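Side-chain contacts in peptidoglycan glycosyltransferase (Eggerthella lenta, PDB 4MNR), which belongs to the penicillin-binding proteins, pairing a dimerisation-type domain with a penicillin-binding domain of the beta-lactamase clan: residues P291-W296 with E301-T306; G178-P183 with E278-S283; I189-T194 with V250-D255. All blocks are in the same frame, centred on the assembly; numbering follows the deposited sequence.

Contact 1 (P291-W296 with E301-T306); sequences PWELAW and EPVGDT
Val303 packs against two tryptophans on successive turns of helix 291-298. Its CG2 sits over a face of the Trp292 six-membered ring, 3.8 Å from the centroid and 27° off the normal, which qualifies as a CH-pi contact; CZ3 of Trp292 is the nearest ring atom, 3.4 Å from that methyl. The same CG2 touches Trp296 CB at 3.8 Å, while Val303 CG1 meets the Trp296 indole obliquely. Trp296 CD1 lies above the same face of Trp292 as the valine methyl, nearer the rim, and both indole NE1 atoms bond to Thr219 O in strand 218-221. At the helix end Glu301 N donates to Trp296 O (2.9 Å, 163°) from well above the carbonyl plane, and Glu301 CB rests 3.7 Å from Trp296 CE3.

Against this close apolar packing stands a polar, watered flank at Glu293. Its extended chain (chi2 -178°) still lays OE2 close against Gly304 CA, at 3.4 Å, but its polar link to Gly304 runs through a water 2.8 Å from Glu293 OE2 and 2.9 Å from Gly304 N. Another water accepts from Val303 N and also reaches Glu293 O and Glu301 O. Apolar packing and one direct backbone bond thus make up one flank, while water mediates the polar link on the other. The direct partner of Glu293 OE2, Arg311 NH2, comes from further along the same loop, and this salt bridge probably favours a charged carboxylate in its buried position.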
loop_
_atom_site.group_PDB
_atom_site.type_symbol
_atom_site.label_atom_id
_atom_site.label_comp_id
_atom_site.label_asym_id
_atom_site.label_seq_id
_atom_site.Cartn_x
_atom_site.Cartn_y
_atom_site.Cartn_z
ATOM N N PRO A 291 -5.023 19.835 -19.393
ATOM C CA PRO A 291 -5.027 18.505 -20.017
ATOM C C PRO A 291 -3.734 17.754 -19.753
ATOM O O PRO A 291 -3.746 16.533 -19.646
ATOM C CB PRO A 291 -5.142 18.822 -21.512
ATOM C CG PRO A 291 -5.891 20.102 -21.548
ATOM C CD PRO A 291 -5.447 20.884 -20.336
ATOM N N TRP A 292 -2.627 18.481 -19.666
ATOM C CA TRP A 292 -1.341 17.863 -19.384
ATOM C C TRP A 292 -1.334 17.240 -17.980
ATOM O O TRP A 292 -0.896 16.102 -17.799
ATOM C CB TRP A 292 -0.236 18.911 -19.526
ATOM C CG TRP A 292 1.129 18.399 -19.229
ATOM C CD1 TRP A 292 1.900 17.612 -20.025
ATOM C CD2 TRP A 292 1.902 18.666 -18.053
ATOM N NE1 TRP A 292 3.110 17.362 -19.416
ATOM C CE2 TRP A 292 3.132 18.006 -18.204
ATOM C CE3 TRP A 292 1.669 19.405 -16.887
ATOM C CZ2 TRP A 292 4.127 18.053 -17.232
ATOM C CZ3 TRP A 292 2.654 19.451 -15.924
ATOM C CH2 TRP A 292 3.868 18.779 -16.100
ATOM N N GLU A 293 -1.821 17.983 -16.985
ATOM C CA GLU A 293 -1.921 17.448 -15.633
ATOM C C GLU A 293 -2.883 16.257 -15.587
ATOM O O GLU A 293 -2.641 15.270 -14.886
ATOM C CB GLU A 293 -2.352 18.531 -14.627
ATOM C CG GLU A 293 -2.245 18.053 -13.174
ATOM C CD GLU A 293 -2.707 19.093 -12.144
ATOM O OE1 GLU A 293 -2.814 20.294 -12.494
ATOM O OE2 GLU A 293 -2.958 18.702 -10.975
ATOM N N LEU A 294 -3.978 16.359 -16.340
ATOM C CA LEU A 294 -4.978 15.288 -16.385
ATOM C C LEU A 294 -4.396 14.014 -16.991
ATOM O O LEU A 294 -4.569 12.907 -16.462
ATOM C CB LEU A 294 -6.197 15.758 -17.191
ATOM C CG LEU A 294 -7.242 14.687 -17.541
ATOM C CD1 LEU A 294 -7.805 14.006 -16.295
ATOM C CD2 LEU A 294 -8.374 15.320 -18.342
ATOM N N ALA A 295 -3.682 14.178 -18.094
ATOM C CA ALA A 295 -3.066 13.045 -18.774
ATOM C C ALA A 295 -2.068 12.334 -17.864
ATOM O O ALA A 295 -2.088 11.110 -17.744
ATOM C CB ALA A 295 -2.376 13.517 -20.049
ATOM N N TRP A 296 -1.200 13.101 -17.211
ATOM C CA TRP A 296 -0.238 12.491 -16.298
ATOM C C TRP A 296 -0.889 11.862 -15.065
ATOM O O TRP A 296 -0.441 10.822 -14.585
ATOM C CB TRP A 296 0.823 13.513 -15.883
ATOM C CG TRP A 296 1.988 13.570 -16.843
ATOM C CD1 TRP A 296 2.392 14.637 -17.590
ATOM C CD2 TRP A 296 2.895 12.505 -17.144
ATOM N NE1 TRP A 296 3.505 14.307 -18.331
ATOM C CE2 TRP A 296 3.827 12.999 -18.079
ATOM C CE3 TRP A 296 3.003 11.178 -16.720
ATOM C CZ2 TRP A 296 4.858 12.213 -18.590
ATOM C CZ3 TRP A 296 4.029 10.395 -17.233
ATOM C CH2 TRP A 296 4.939 10.919 -18.158
ATOM N N GLU A 301 1.093 9.961 -12.259
ATOM C CA GLU A 301 2.091 10.939 -11.848
ATOM C C GLU A 301 1.446 12.254 -11.414
ATOM O O GLU A 301 0.677 12.853 -12.167
ATOM C CB GLU A 301 3.091 11.205 -12.979
ATOM C CG GLU A 301 4.030 10.026 -13.261
ATOM C CD GLU A 301 5.049 9.788 -12.150
ATOM O OE1 GLU A 301 5.141 10.604 -11.205
ATOM O OE2 GLU A 301 5.769 8.776 -12.234
ATOM N N PRO A 302 1.747 12.699 -10.188
ATOM C CA PRO A 302 1.208 13.958 -9.667
ATOM C C PRO A 302 2.040 15.164 -10.086
ATOM O O PRO A 302 2.949 15.567 -9.357
ATOM C CB PRO A 302 1.278 13.760 -8.154
ATOM C CG PRO A 302 2.467 12.835 -7.954
ATOM C CD PRO A 302 2.468 11.922 -9.162
ATOM N N VAL A 303 1.728 15.740 -11.243
ATOM C CA VAL A 303 2.552 16.817 -11.785
ATOM C C VAL A 303 1.988 18.215 -11.532
ATOM O O VAL A 303 2.567 19.196 -11.989
ATOM C CB VAL A 303 2.796 16.629 -13.303
ATOM C CG1 VAL A 303 3.374 15.253 -13.594
ATOM C CG2 VAL A 303 1.501 16.835 -14.083
ATOM N N GLY A 304 0.869 18.304 -10.808
ATOM C CA GLY A 304 0.271 19.583 -10.473
ATOM C C GLY A 304 1.252 20.499 -9.780
ATOM O O GLY A 304 1.958 20.086 -8.866
ATOM N N ASP A 305 1.317 21.747 -10.237
ATOM C CA ASP A 305 2.302 22.687 -9.703
ATOM C C ASP A 305 1.860 23.302 -8.377
ATOM O O ASP A 305 1.090 24.262 -8.351
ATOM C CB ASP A 305 2.602 23.785 -10.722
ATOM C CG ASP A 305 3.594 24.809 -10.200
ATOM O OD1 ASP A 305 4.325 24.509 -9.227
ATOM O OD2 ASP A 305 3.641 25.917 -10.774
ATOM N N THR A 306 2.370 22.758 -7.276
ATOM C CA THR A 306 2.010 23.271 -5.961
ATOM C C THR A 306 2.892 24.438 -5.502
ATOM O O THR A 306 2.725 24.931 -4.387
ATOM C CB THR A 306 2.009 22.157 -4.903
ATOM O OG1 THR A 306 3.277 21.493 -4.913
ATOM C CG2 THR A 306 0.908 21.143 -5.200
HETATM O O HOH W 1 -1.034 14.968 -12.515
HETATM O O HOH W 2 -1.420 16.615 -10.055
HETATM O O HOH W 3 -0.240 22.383 -12.500
#

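Contact 2 (G178-P183 with E278-S283); sequences GSLYAP and ESLMPS
Leu180 spreads its two methyls over the backbone of Glu278 and Ser279. CD2 lies 3.6 Å from Glu278 O and CD1 3.8 Å from the same oxygen, so the fork of the leucine rests on the carbonyl. CD2 also approaches Ser279 CA at 4.0 Å, and CD1 meets the CD1 methyl of Leu280 at 3.9 Å, the one close pair between the two leucine side chains, which cross at about a right angle. For Leu180 the first torsion sets CG anti to the carbonyl carbon and beside the backbone N (chi1 -69°), which sends the fork across to the 278-283 segment.

No hydrogen bond joins the two segments, and only 116 Å² is buried between them, so this is a small van der Waals contact between two loops. Its place is distinctive, however: 178-183 leads into the SxxK sequence motif of penicillin-binding proteins, at the start of helix 188-197. The side chain of Glu278 comes about 3 Å from a bound acetic acid, probably a crystallisation component.

Polar ties run to the residues ahead of helix 321-332: Tyr181 has a backbone bond with Ala319, Leu280 one with Gln318, and Ser279 OG bonds to Thr320 N. Segment 178-183 packs on that helix through Pro183 and has a weak bond from Trp413 NE1 of strand 409-418 to Ala182 O; 278-283 touches the same helix through Ser279 on Glu323, and helix 242-263 through Met281.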
loop_
_atom_site.group_PDB
_atom_site.type_symbol
_atom_site.label_atom_id
_atom_site.label_comp_id
_atom_site.label_asym_id
_atom_site.label_seq_id
_atom_site.Cartn_x
_atom_site.Cartn_y
_atom_site.Cartn_z
ATOM N N GLY A 178 2.032 5.593 6.908
ATOM C CA GLY A 178 2.172 6.984 7.327
ATOM C C GLY A 178 2.732 7.995 6.344
ATOM O O GLY A 178 2.885 9.166 6.693
ATOM N N SER A 179 3.017 7.547 5.122
ATOM C CA SER A 179 3.721 8.354 4.121
ATOM C C SER A 179 3.017 8.369 2.759
ATOM O O SER A 179 2.609 7.322 2.265
ATOM C CB SER A 179 5.138 7.796 3.937
ATOM O OG SER A 179 5.887 7.928 5.133
ATOM N N LEU A 180 2.912 9.544 2.133
ATOM C CA LEU A 180 2.359 9.625 0.775
ATOM C C LEU A 180 3.431 9.454 -0.287
ATOM O O LEU A 180 4.501 10.063 -0.205
ATOM C CB LEU A 180 1.658 10.962 0.531
ATOM C CG LEU A 180 0.366 11.186 1.306
ATOM C CD1 LEU A 180 -0.169 12.591 1.007
ATOM C CD2 LEU A 180 -0.655 10.125 0.950
ATOM N N TYR A 181 3.114 8.676 -1.305
ATOM C CA TYR A 181 4.012 8.454 -2.438
ATOM C C TYR A 181 3.281 8.736 -3.747
ATOM O O TYR A 181 2.066 8.593 -3.825
ATOM C CB TYR A 181 4.435 6.986 -2.493
ATOM C CG TYR A 181 5.414 6.508 -1.434
ATOM C CD1 TYR A 181 6.782 6.619 -1.641
ATOM C CD2 TYR A 181 4.973 5.919 -0.259
ATOM C CE1 TYR A 181 7.687 6.173 -0.699
ATOM C CE2 TYR A 181 5.873 5.478 0.695
ATOM C CZ TYR A 181 7.226 5.601 0.465
ATOM O OH TYR A 181 8.146 5.157 1.396
ATOM N N ALA A 182 4.022 9.104 -4.790
ATOM C CA ALA A 182 3.456 9.033 -6.139
ATOM C C ALA A 182 3.386 7.557 -6.523
ATOM O O ALA A 182 4.393 6.842 -6.424
ATOM C CB ALA A 182 4.342 9.763 -7.111
ATOM N N PRO A 183 2.211 7.090 -6.972
ATOM C CA PRO A 183 2.089 5.654 -7.256
ATOM C C PRO A 183 2.624 5.281 -8.629
ATOM O O PRO A 183 2.814 4.092 -8.911
ATOM C CB PRO A 183 0.578 5.411 -7.199
ATOM C CG PRO A 183 -0.022 6.733 -7.629
ATOM C CD PRO A 183 0.911 7.792 -7.046
ATOM N N GLU A 278 -4.493 11.117 4.433
ATOM C CA GLU A 278 -5.449 10.981 3.345
ATOM C C GLU A 278 -4.695 10.895 2.014
ATOM O O GLU A 278 -3.794 11.705 1.766
ATOM C CB GLU A 278 -6.329 12.231 3.357
ATOM C CG GLU A 278 -7.544 12.190 2.483
ATOM C CD GLU A 278 -8.346 13.482 2.592
ATOM O OE1 GLU A 278 -8.012 14.326 3.450
ATOM O OE2 GLU A 278 -9.298 13.664 1.814
ATOM N N SER A 279 -5.053 9.929 1.166
ATOM C CA SER A 279 -4.506 9.890 -0.195
ATOM C C SER A 279 -5.214 10.965 -1.006
ATOM O O SER A 279 -6.381 11.269 -0.755
ATOM C CB SER A 279 -4.688 8.503 -0.821
ATOM O OG SER A 279 -3.899 7.542 -0.139
ATOM N N LEU A 280 -4.501 11.569 -1.956
ATOM C CA LEU A 280 -4.962 12.821 -2.554
ATOM C C LEU A 280 -5.117 12.771 -4.067
ATOM O O LEU A 280 -4.328 12.134 -4.766
ATOM C CB LEU A 280 -3.988 13.952 -2.206
ATOM C CG LEU A 280 -3.716 14.150 -0.716
ATOM C CD1 LEU A 280 -2.629 15.188 -0.492
ATOM C CD2 LEU A 280 -4.998 14.564 -0.063
HETATM N N MSE A 281 -6.156 13.456 -4.551
HETATM C CA MSE A 281 -6.371 13.701 -5.982
HETATM C C MSE A 281 -6.709 15.167 -6.170
HETATM O O MSE A 281 -7.350 15.776 -5.317
HETATM C CB MSE A 281 -7.539 12.866 -6.523
HETATM C CG MSE A 281 -7.171 11.487 -6.982
HETATM SE SE MSE A 281 -6.015 11.405 -8.554
HETATM C CE MSE A 281 -7.213 11.764 -10.040
ATOM N N PRO A 282 -6.299 15.749 -7.302
ATOM C CA PRO A 282 -6.699 17.138 -7.540
ATOM C C PRO A 282 -8.206 17.238 -7.732
ATOM O O PRO A 282 -8.861 16.227 -8.002
ATOM C CB PRO A 282 -6.005 17.486 -8.861
ATOM C CG PRO A 282 -4.906 16.504 -8.999
ATOM C CD PRO A 282 -5.383 15.240 -8.332
ATOM N N SER A 283 -8.744 18.445 -7.608
ATOM C CA SER A 283 -10.152 18.666 -7.894
ATOM C C SER A 283 -10.373 18.515 -9.393
ATOM O O SER A 283 -9.451 18.712 -10.188
ATOM C CB SER A 283 -10.581 20.064 -7.437
ATOM O OG SER A 283 -9.977 21.076 -8.227
#

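Contact 3 (I189-T194 with V250-D255); sequences IVTLAT and VEMGAD
This is a buried helix-to-helix contact within the penicillin-binding domain, made by one long side chain of helix 242-263 reaching across to helix 188-197. The closest CA pair, Thr194 and Met252, is 8.8 Å apart, and Met252, a selenomethionine, spans that distance. Its CE comes 3.5 Å from Thr191 O and 3.8 Å from Thr191 CG2, while its SE lies 4.0 Å from Thr194 CG2. The tip is bent at chi3 (59°), which turns CE toward Thr191 as SE stays beside Thr194. Two conformers of Met252 were deposited, so these approaches hold for one of them.

Both threonines offer CG2 to the selenomethionine and spend their hydroxyls otherwise. Thr194 OG1 donates to Val190 O of its own helix (2.8 Å), from the face of that carbonyl opposite the one Thr194 N uses, and Thr191 OG1 bonds to Ala298 O. Leu257 and Val200 also touch Met252.

With the hydroxyls engaged by carbonyl oxygens, two threonine methyls and the Thr191 carbonyl oxygen meet the end of the residue, whose selenium stands in for the sulfur of methionine; in the conformer described, the contact is mainly van der Waals packing, without a hydrogen bond between the two segments.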
loop_
_atom_site.group_PDB
_atom_site.type_symbol
_atom_site.label_atom_id
_atom_site.label_comp_id
_atom_site.label_asym_id
_atom_site.label_seq_id
_atom_site.Cartn_x
_atom_site.Cartn_y
_atom_site.Cartn_z
ATOM N N ILE A 189 -4.259 0.881 -12.558
ATOM C CA ILE A 189 -5.348 -0.010 -12.147
ATOM C C ILE A 189 -6.634 0.809 -11.966
ATOM O O ILE A 189 -7.713 0.419 -12.427
ATOM C CB ILE A 189 -5.035 -0.717 -10.817
ATOM C CG1 ILE A 189 -3.833 -1.659 -10.960
ATOM C CG2 ILE A 189 -6.266 -1.478 -10.331
ATOM C CD1 ILE A 189 -3.380 -2.244 -9.638
ATOM N N VAL A 190 -6.515 1.967 -11.316
ATOM C CA VAL A 190 -7.663 2.860 -11.105
ATOM C C VAL A 190 -8.197 3.452 -12.411
ATOM O O VAL A 190 -9.403 3.421 -12.663
ATOM C CB VAL A 190 -7.337 4.008 -10.118
ATOM C CG1 VAL A 190 -8.533 4.959 -9.968
ATOM C CG2 VAL A 190 -6.952 3.439 -8.768
ATOM N N THR A 191 -7.299 3.980 -13.236
ATOM C CA THR A 191 -7.689 4.533 -14.527
ATOM C C THR A 191 -8.399 3.511 -15.414
ATOM O O THR A 191 -9.463 3.794 -15.959
ATOM C CB THR A 191 -6.480 5.111 -15.250
ATOM O OG1 THR A 191 -5.809 6.001 -14.352
ATOM C CG2 THR A 191 -6.913 5.902 -16.489
ATOM N N LEU A 192 -7.809 2.327 -15.533
ATOM C CA LEU A 192 -8.399 1.237 -16.324
ATOM C C LEU A 192 -9.759 0.822 -15.784
ATOM O O LEU A 192 -10.734 0.689 -16.533
ATOM C CB LEU A 192 -7.463 0.034 -16.304
ATOM C CG LEU A 192 -7.984 -1.190 -17.061
ATOM C CD1 LEU A 192 -8.173 -0.866 -18.546
ATOM C CD2 LEU A 192 -7.038 -2.364 -16.859
ATOM N N ALA A 193 -9.834 0.596 -14.476
ATOM C CA ALA A 193 -11.101 0.184 -13.875
ATOM C C ALA A 193 -12.191 1.225 -14.097
ATOM O O ALA A 193 -13.337 0.890 -14.356
ATOM C CB ALA A 193 -10.918 -0.097 -12.375
ATOM N N THR A 194 -11.822 2.500 -14.008
ATOM C CA THR A 194 -12.778 3.568 -14.210
ATOM C C THR A 194 -13.252 3.604 -15.658
ATOM O O THR A 194 -14.438 3.782 -15.928
ATOM C CB THR A 194 -12.159 4.925 -13.802
ATOM O OG1 THR A 194 -11.834 4.876 -12.403
ATOM C CG2 THR A 194 -13.165 6.034 -14.018
ATOM N N VAL A 250 -7.543 12.038 -20.937
ATOM C CA VAL A 250 -8.169 13.164 -21.621
ATOM C C VAL A 250 -9.528 12.748 -22.179
ATOM O O VAL A 250 -10.488 13.519 -22.144
ATOM C CB VAL A 250 -7.268 13.696 -22.752
ATOM C CG1 VAL A 250 -8.044 14.635 -23.678
ATOM C CG2 VAL A 250 -6.044 14.385 -22.167
ATOM N N GLU A 251 -9.615 11.525 -22.691
ATOM C CA GLU A 251 -10.879 11.061 -23.254
ATOM C C GLU A 251 -11.962 10.932 -22.182
ATOM O O GLU A 251 -13.119 11.323 -22.403
ATOM C CB GLU A 251 -10.697 9.737 -23.997
ATOM C CG GLU A 251 -11.985 9.235 -24.620
ATOM C CD GLU A 251 -11.772 8.101 -25.595
ATOM O OE1 GLU A 251 -10.620 7.635 -25.725
ATOM O OE2 GLU A 251 -12.762 7.680 -26.236
HETATM N N MSE A 252 -11.608 10.399 -21.018
HETATM C CA MSE A 252 -12.613 10.230 -19.969
HETATM C C MSE A 252 -12.947 11.551 -19.285
HETATM O O MSE A 252 -14.069 11.744 -18.809
HETATM C CB MSE A 252 -12.217 9.156 -18.948
HETATM C CG MSE A 252 -11.187 9.577 -17.920
HETATM SE SE MSE A 252 -11.018 8.237 -16.496
HETATM C CE MSE A 252 -10.512 6.692 -17.583
ATOM N N GLY A 253 -11.982 12.467 -19.256
ATOM C CA GLY A 253 -12.226 13.779 -18.689
ATOM C C GLY A 253 -11.991 13.829 -17.194
ATOM O O GLY A 253 -11.975 12.804 -16.499
ATOM N N ALA A 254 -11.832 15.051 -16.692
ATOM C CA ALA A 254 -11.472 15.257 -15.293
ATOM C C ALA A 254 -12.531 14.747 -14.317
ATOM O O ALA A 254 -12.194 14.099 -13.326
ATOM C CB ALA A 254 -11.178 16.740 -15.042
ATOM N N ASP A 255 -13.805 15.044 -14.590
ATOM C CA ASP A 255 -14.885 14.636 -13.682
ATOM C C ASP A 255 -14.850 13.131 -13.433
ATOM O O ASP A 255 -14.879 12.681 -12.279
ATOM C CB ASP A 255 -16.256 15.033 -14.236
ATOM C CG ASP A 255 -16.467 16.537 -14.274
ATOM O OD1 ASP A 255 -16.071 17.232 -13.314
ATOM O OD2 ASP A 255 -17.040 17.024 -15.272
#

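Overall arrangement
Contact 1 is the common neighbour of the other two. Its centre lies 13 Å from that of contact 2, where Pro302 CD meets Ala182 CB at 3.5 Å and Glu293 OE2 approaches Pro282 CG at 3.5 Å. Toward contact 3 the centres are 14 Å apart, and Leu294 CD2 packs 3.8 Å from Ala254 N. Contacts 2 and 3 do not touch: their nearest atoms are about 6 Å apart and their centres 17 Å. Along the chain, 178-183 leads into the SxxK motif and 189-194 directly follows it, so both contacts adjoin a motif that lines the active site in penicillin-binding proteins and probably does so here. The magnesium ion is remote, about 10 Å from the Met252 side chain.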